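Local coordinates for ubiquitin-conjugating enzyme E2, putative (Plasmodium falciparum, PDB 2Q0V), which probably takes part in attaching ubiquitin to proteins, as a member of the ubiquitin-conjugating enzyme (E2) family related to its UEV variants, at residues I61-T67 / L132-L137; F93-E98 / P147-Y153. All coordinates share one frame; numbering follows the deposited sequence.

Contact 1: residues I61-T67 / L132-L137; sequences IFGQPGT and LRQEML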
loop_
_atom_site.group_PDB
_atom_site.type_symbol
_atom_site.label_atom_id
_atom_site.label_comp_id
_atom_site.label_asym_id
_atom_site.label_seq_id
_atom_site.Cartn_x
_atom_site.Cartn_y
_atom_site.Cartn_z
ATOM N N ILE A 61 -3.165 6.592 -2.777
ATOM C CA ILE A 61 -3.914 5.941 -3.840
ATOM C C ILE A 61 -4.935 6.947 -4.439
ATOM O O ILE A 61 -5.800 7.479 -3.724
ATOM C CB ILE A 61 -4.697 4.707 -3.297
ATOM C CG1 ILE A 61 -3.760 3.543 -2.989
ATOM C CG2 ILE A 61 -5.732 4.212 -4.290
ATOM C CD1 ILE A 61 -4.487 2.404 -2.249
ATOM N N PHE A 62 -4.832 7.189 -5.744
ATOM C CA PHE A 62 -5.927 7.803 -6.496
ATOM C C PHE A 62 -7.091 6.823 -6.722
ATOM O O PHE A 62 -6.893 5.676 -7.136
ATOM C CB PHE A 62 -5.408 8.341 -7.816
ATOM C CG PHE A 62 -6.450 9.033 -8.660
ATOM C CD1 PHE A 62 -6.600 8.699 -10.008
ATOM C CD2 PHE A 62 -7.271 10.035 -8.123
ATOM C CE1 PHE A 62 -7.581 9.355 -10.822
ATOM C CE2 PHE A 62 -8.233 10.685 -8.913
ATOM C CZ PHE A 62 -8.389 10.345 -10.267
ATOM N N GLY A 63 -8.301 7.275 -6.409
ATOM C CA GLY A 63 -9.514 6.516 -6.686
ATOM C C GLY A 63 -9.654 6.121 -8.140
ATOM O O GLY A 63 -9.124 6.756 -9.044
ATOM N N GLN A 64 -10.377 5.047 -8.372
ATOM C CA GLN A 64 -10.482 4.482 -9.704
ATOM C C GLN A 64 -11.598 5.212 -10.536
ATOM O O GLN A 64 -12.750 5.333 -10.074
ATOM C CB GLN A 64 -10.706 2.963 -9.524
ATOM C CG GLN A 64 -10.318 2.033 -10.645
ATOM C CD GLN A 64 -8.896 2.103 -11.156
ATOM O OE1 GLN A 64 -8.000 1.412 -10.664
ATOM N NE2 GLN A 64 -8.710 2.828 -12.241
ATOM N N PRO A 65 -11.249 5.760 -11.724
ATOM C CA PRO A 65 -12.316 6.366 -12.557
ATOM C C PRO A 65 -13.478 5.403 -12.855
ATOM O O PRO A 65 -13.262 4.214 -13.215
ATOM C CB PRO A 65 -11.603 6.762 -13.851
ATOM C CG PRO A 65 -10.111 6.787 -13.511
ATOM C CD PRO A 65 -9.905 5.885 -12.325
ATOM N N GLY A 66 -14.695 5.916 -12.662
ATOM C CA GLY A 66 -15.920 5.198 -12.982
ATOM C C GLY A 66 -16.489 4.436 -11.806
ATOM O O GLY A 66 -17.262 3.490 -11.992
ATOM N N THR A 67 -16.124 4.834 -10.591
ATOM C CA THR A 67 -16.492 4.068 -9.405
ATOM C C THR A 67 -16.880 5.075 -8.345
ATOM O O THR A 67 -16.684 6.277 -8.536
ATOM C CB THR A 67 -15.292 3.179 -8.913
ATOM O OG1 THR A 67 -14.170 4.012 -8.579
ATOM C CG2 THR A 67 -14.853 2.226 -10.001
ATOM N N LEU A 132 -4.762 -2.594 -4.199
ATOM C CA LEU A 132 -5.839 -1.828 -3.584
ATOM C C LEU A 132 -6.599 -0.989 -4.605
ATOM O O LEU A 132 -7.828 -0.927 -4.572
ATOM C CB LEU A 132 -5.304 -0.978 -2.426
ATOM C CG LEU A 132 -4.913 -1.780 -1.159
ATOM C CD1 LEU A 132 -4.183 -0.854 -0.142
ATOM C CD2 LEU A 132 -6.124 -2.437 -0.535
ATOM N N ARG A 133 -5.881 -0.402 -5.558
ATOM C CA ARG A 133 -6.560 0.321 -6.603
ATOM C C ARG A 133 -7.386 -0.603 -7.511
ATOM O O ARG A 133 -8.411 -0.192 -8.018
ATOM C CB ARG A 133 -5.571 1.130 -7.421
ATOM C CG ARG A 133 -6.074 2.480 -7.699
ATOM C CD ARG A 133 -4.958 3.491 -7.877
ATOM N NE ARG A 133 -4.676 3.600 -9.291
ATOM C CZ ARG A 133 -5.476 4.148 -10.202
ATOM N NH1 ARG A 133 -5.091 4.139 -11.461
ATOM N NH2 ARG A 133 -6.622 4.707 -9.877
ATOM N N GLN A 134 -6.958 -1.852 -7.688
ATOM C CA GLN A 134 -7.708 -2.808 -8.507
ATOM C C GLN A 134 -8.935 -3.343 -7.821
ATOM O O GLN A 134 -9.950 -3.577 -8.461
ATOM C CB GLN A 134 -6.804 -3.932 -8.987
ATOM C CG GLN A 134 -5.793 -3.383 -10.028
ATOM C CD GLN A 134 -6.357 -3.374 -11.448
ATOM O OE1 GLN A 134 -7.163 -4.239 -11.826
ATOM N NE2 GLN A 134 -5.922 -2.431 -12.235
ATOM N N GLU A 135 -8.837 -3.513 -6.508
ATOM C CA GLU A 135 -9.978 -3.861 -5.688
ATOM C C GLU A 135 -11.150 -2.892 -5.808
ATOM O O GLU A 135 -12.281 -3.298 -5.580
ATOM C CB GLU A 135 -9.569 -3.940 -4.218
ATOM C CG GLU A 135 -8.889 -5.237 -3.865
ATOM C CD GLU A 135 -9.699 -6.456 -4.238
ATOM O OE1 GLU A 135 -10.749 -6.704 -3.580
ATOM O OE2 GLU A 135 -9.275 -7.173 -5.183
ATOM N N MET A 136 -10.865 -1.625 -6.117
ATOM C CA MET A 136 -11.884 -0.596 -6.264
ATOM C C MET A 136 -12.758 -0.867 -7.475
ATOM O O MET A 136 -13.917 -0.466 -7.486
ATOM C CB MET A 136 -11.252 0.780 -6.421
ATOM C CG MET A 136 -10.688 1.365 -5.169
ATOM S SD MET A 136 -9.680 2.727 -5.683
ATOM C CE MET A 136 -9.367 3.404 -4.033
ATOM N N LEU A 137 -12.186 -1.549 -8.477
ATOM C CA LEU A 137 -12.899 -1.943 -9.701
ATOM C C LEU A 137 -13.814 -3.133 -9.522
ATOM O O LEU A 137 -14.613 -3.425 -10.407
ATOM C CB LEU A 137 -11.937 -2.250 -10.851
ATOM C CG LEU A 137 -11.134 -1.093 -11.420
ATOM C CD1 LEU A 137 -10.192 -1.624 -12.457
ATOM C CD2 LEU A 137 -12.034 0.004 -11.985
#
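I61 and F62 close strand 56-62 and meet L132 and R133 of helix 125-135 and M136 just along the chain, so this is the sheet-against-helix layer of the ubiquitin-conjugating (UBC) fold. Apolar packing comes first. The two branches of I61 divide the work: its CD1 reaches CB of L132 at 3.5 Å, the two side chains roughly perpendicular, while its CG2 touches CE of M136 at 3.7 Å. CG2 also meets the CD methylene of R133, whose chain runs antiparallel to the I61 side chain. M136 is fully extended beyond CG, which carries its thioether along the backbone of G63 and Q64 before the terminal methyl arrives at I61; its SD lies 3.9 Å from CA of G63. Farther out, CB of Q64 sits against CB of M136 at 3.8 Å. Outside the pair, M136 also packs on Y74 and F69, and L76 of the inner strand 73-79 touches both I61 and L132.

The polar part belongs to R133. A bend in its chain (chi3 95°) turns the guanidinium back to the strand end, where NH2 donates to the carbonyl O of F62 at 2.9 Å, with 148° at the hydrogen. The donor stands above the carbonyl plane, not on a lone pair. NE of the same group bonds to the backbone O of E40, so the guanidinium joins the end of strand 56-62 to E40, the second bond being weak. The end of the Q64 side chain crosses over one face of the guanidinium, near its rim. Beyond it, the type II turn Q64-T67 brings the chain back to M136, and CG2 of T67 rests 3.8 Å from the carbonyl O of M136.

Contact 2: residues F93-E98 / P147-Y153; sequences FDTKIE and PNEGEVY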
loop_
_atom_site.group_PDB
_atom_site.type_symbol
_atom_site.label_atom_id
_atom_site.label_comp_id
_atom_site.label_asym_id
_atom_site.label_seq_id
_atom_site.Cartn_x
_atom_site.Cartn_y
_atom_site.Cartn_z
ATOM N N PHE A 93 -5.580 2.390 6.080
ATOM C CA PHE A 93 -6.038 3.637 5.537
ATOM C C PHE A 93 -6.136 4.640 6.684
ATOM O O PHE A 93 -6.648 4.328 7.773
ATOM C CB PHE A 93 -7.409 3.461 4.890
ATOM C CG PHE A 93 -7.366 2.933 3.496
ATOM C CD1 PHE A 93 -7.316 1.571 3.261
ATOM C CD2 PHE A 93 -7.381 3.812 2.405
ATOM C CE1 PHE A 93 -7.278 1.083 1.972
ATOM C CE2 PHE A 93 -7.351 3.330 1.102
ATOM C CZ PHE A 93 -7.303 1.968 0.882
ATOM N N ASP A 94 -5.605 5.826 6.425
ATOM C CA ASP A 94 -5.821 6.988 7.247
ATOM C C ASP A 94 -7.118 7.671 6.741
ATOM O O ASP A 94 -7.942 8.087 7.540
ATOM C CB ASP A 94 -4.600 7.917 7.158
ATOM C CG ASP A 94 -3.275 7.205 7.541
ATOM O OD1 ASP A 94 -3.206 6.506 8.588
ATOM O OD2 ASP A 94 -2.275 7.351 6.799
ATOM N N THR A 95 -7.300 7.740 5.414
ATOM C CA THR A 95 -8.532 8.222 4.796
ATOM C C THR A 95 -9.588 7.130 4.846
ATOM O O THR A 95 -9.298 5.937 4.584
ATOM C CB THR A 95 -8.326 8.657 3.331
ATOM O OG1 THR A 95 -7.189 9.513 3.234
ATOM C CG2 THR A 95 -9.520 9.419 2.814
ATOM N N LYS A 96 -10.809 7.548 5.198
ATOM C CA LYS A 96 -11.933 6.654 5.360
ATOM C C LYS A 96 -12.344 6.059 4.037
ATOM O O LYS A 96 -12.460 6.763 3.039
ATOM C CB LYS A 96 -13.119 7.373 5.993
ATOM C CG LYS A 96 -12.995 7.532 7.500
ATOM C CD LYS A 96 -14.353 7.439 8.201
ATOM C CE LYS A 96 -14.281 8.063 9.596
ATOM N NZ LYS A 96 -15.107 7.321 10.627
ATOM N N ILE A 97 -12.592 4.756 4.047
ATOM C CA ILE A 97 -12.988 4.051 2.858
ATOM C C ILE A 97 -13.925 2.901 3.237
ATOM O O ILE A 97 -13.880 2.376 4.358
ATOM C CB ILE A 97 -11.718 3.582 2.060
ATOM C CG1 ILE A 97 -12.057 3.247 0.600
ATOM C CG2 ILE A 97 -10.952 2.475 2.801
ATOM C CD1 ILE A 97 -10.850 2.866 -0.229
ATOM N N GLU A 98 -14.802 2.537 2.319
ATOM C CA GLU A 98 -15.574 1.295 2.464
ATOM C C GLU A 98 -15.164 0.371 1.349
ATOM O O GLU A 98 -15.411 0.653 0.167
ATOM C CB GLU A 98 -17.087 1.550 2.449
ATOM C CG GLU A 98 -17.554 2.326 3.668
ATOM C CD GLU A 98 -17.780 1.449 4.889
ATOM O OE1 GLU A 98 -18.410 0.371 4.739
ATOM O OE2 GLU A 98 -17.340 1.837 5.995
ATOM N N PRO A 147 -17.933 6.964 2.766
ATOM C CA PRO A 147 -17.892 8.104 3.699
ATOM C C PRO A 147 -17.732 9.436 2.938
ATOM O O PRO A 147 -17.456 9.422 1.730
ATOM C CB PRO A 147 -16.642 7.822 4.544
ATOM C CG PRO A 147 -16.390 6.359 4.392
ATOM C CD PRO A 147 -16.874 5.975 3.047
ATOM N N ASN A 148 -17.914 10.570 3.616
ATOM C CA ASN A 148 -17.655 11.867 2.971
ATOM C C ASN A 148 -16.185 11.996 2.594
ATOM O O ASN A 148 -15.313 11.469 3.293
ATOM C CB ASN A 148 -18.084 13.046 3.857
ATOM C CG ASN A 148 -19.600 13.131 4.037
ATOM O OD1 ASN A 148 -20.374 12.990 3.079
ATOM N ND2 ASN A 148 -20.027 13.363 5.276
ATOM N N GLU A 149 -15.925 12.694 1.492
ATOM C CA GLU A 149 -14.567 12.844 0.968
ATOM C C GLU A 149 -13.638 13.567 1.942
ATOM O O GLU A 149 -14.010 14.571 2.539
ATOM C CB GLU A 149 -14.564 13.532 -0.414
ATOM C CG GLU A 149 -13.192 14.052 -0.850
ATOM C CD GLU A 149 -13.084 14.306 -2.346
ATOM O OE1 GLU A 149 -14.132 14.512 -2.997
ATOM O OE2 GLU A 149 -11.941 14.298 -2.879
ATOM N N GLY A 150 -12.429 13.031 2.099
ATOM C CA GLY A 150 -11.406 13.626 2.957
ATOM C C GLY A 150 -11.532 13.317 4.440
ATOM O O GLY A 150 -10.600 13.595 5.207
ATOM N N GLU A 151 -12.679 12.766 4.835
ATOM C CA GLU A 151 -12.889 12.219 6.179
ATOM C C GLU A 151 -11.829 11.183 6.574
ATOM O O GLU A 151 -11.491 10.308 5.786
ATOM C CB GLU A 151 -14.270 11.580 6.238
ATOM C CG GLU A 151 -14.746 11.196 7.616
ATOM C CD GLU A 151 -16.205 11.529 7.796
ATOM O OE1 GLU A 151 -16.472 12.696 8.153
ATOM O OE2 GLU A 151 -17.078 10.649 7.555
ATOM N N VAL A 152 -11.305 11.301 7.793
ATOM C CA VAL A 152 -10.283 10.390 8.312
ATOM C C VAL A 152 -10.802 9.577 9.501
ATOM O O VAL A 152 -11.880 9.872 10.035
ATOM C CB VAL A 152 -8.965 11.129 8.720
ATOM C CG1 VAL A 152 -8.428 12.019 7.583
ATOM C CG2 VAL A 152 -9.126 11.913 10.042
ATOM N N TYR A 153 -10.042 8.550 9.893
ATOM C CA TYR A 153 -10.293 7.791 11.124
ATOM C C TYR A 153 -9.661 8.531 12.311
ATOM O O TYR A 153 -10.045 8.327 13.468
ATOM C CB TYR A 153 -9.711 6.367 11.034
ATOM C CG TYR A 153 -10.299 5.508 9.931
ATOM C CD1 TYR A 153 -9.663 5.400 8.693
ATOM C CD2 TYR A 153 -11.492 4.799 10.126
ATOM C CE1 TYR A 153 -10.201 4.623 7.672
ATOM C CE2 TYR A 153 -12.039 4.017 9.111
ATOM C CZ TYR A 153 -11.384 3.932 7.887
ATOM O OH TYR A 153 -11.909 3.160 6.885
HETATM O O HOH W 1 -13.058 9.759 1.749
HETATM O O HOH W 2 -13.803 1.065 6.662
#
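The hydroxyl of Y153 is held by two partners: the backbone N of I97 gives it a weak but straight bond at 3.3 Å, and a water sits in the ring plane 2.8 Å from OH. That water is also 2.7 Å from O of I97, to which it can donate, so the last modelled residue meets both the N-H and, through water, the C=O of I97.

Upstream, the segments pair as a single antiparallel bridge, with T95 and V152 as the non-hydrogen-bonded pair. The bonds flank it: K96 N to E151 O at 2.9 Å, nearly linear at 171°, and Y153 N to D94 O at 3.2 Å. Between them CA of V152 makes a bent C-H...O approach of 3.4 Å to D94 O.

K96 then runs along the tail. Its CG stands 3.8 Å above the centroid of the Y153 ring, only 4° off the normal, a clean CH-pi contact, and farther along its CE packs on CG of E151. With CG of Y153 beside the backbone N (chi1 -61°), the ring lies back along 93-97 and brings CE1 to CB of F93. On the other side of the turn N148-E151, P147 lays its ring against CB of K96 and CG of E98; a second water links K96 O, weakly, to N148 O.

Inward, CG2 of I97 covers a face of the F93 ring, and both side chains pack on Y74. D94 and T95 bond through their side chains to T77 and S75. These bonds tie 93-98 to strand 73-79; the tail 147-153 pairs with 93-98, the loop that follows edge strand 90-93.

In the fold
The segments alternate along the chain, 61-67, 93-98, 132-137, then 147-153, so the paths of the two contacts cross. Their centres lie about 14 Å apart and their inner side chains meet: M136 CE comes within 4.1 Å of I97 CD1, and I61 CD1 within 4.2 Å of F93 CZ. Strand 73-79 sits between them in the sheet, with strand 56-62 of contact 1 on one flank and strand 90-93, leading into contact 2, on the other; Y74 and L76 pack on residues of both. Contact 1 joins the sheet to helix 125-135, and contact 2 brings the tail beyond that helix back to the sheet's edge, so the inner side chains of both contacts meet in the core of the UBC fold.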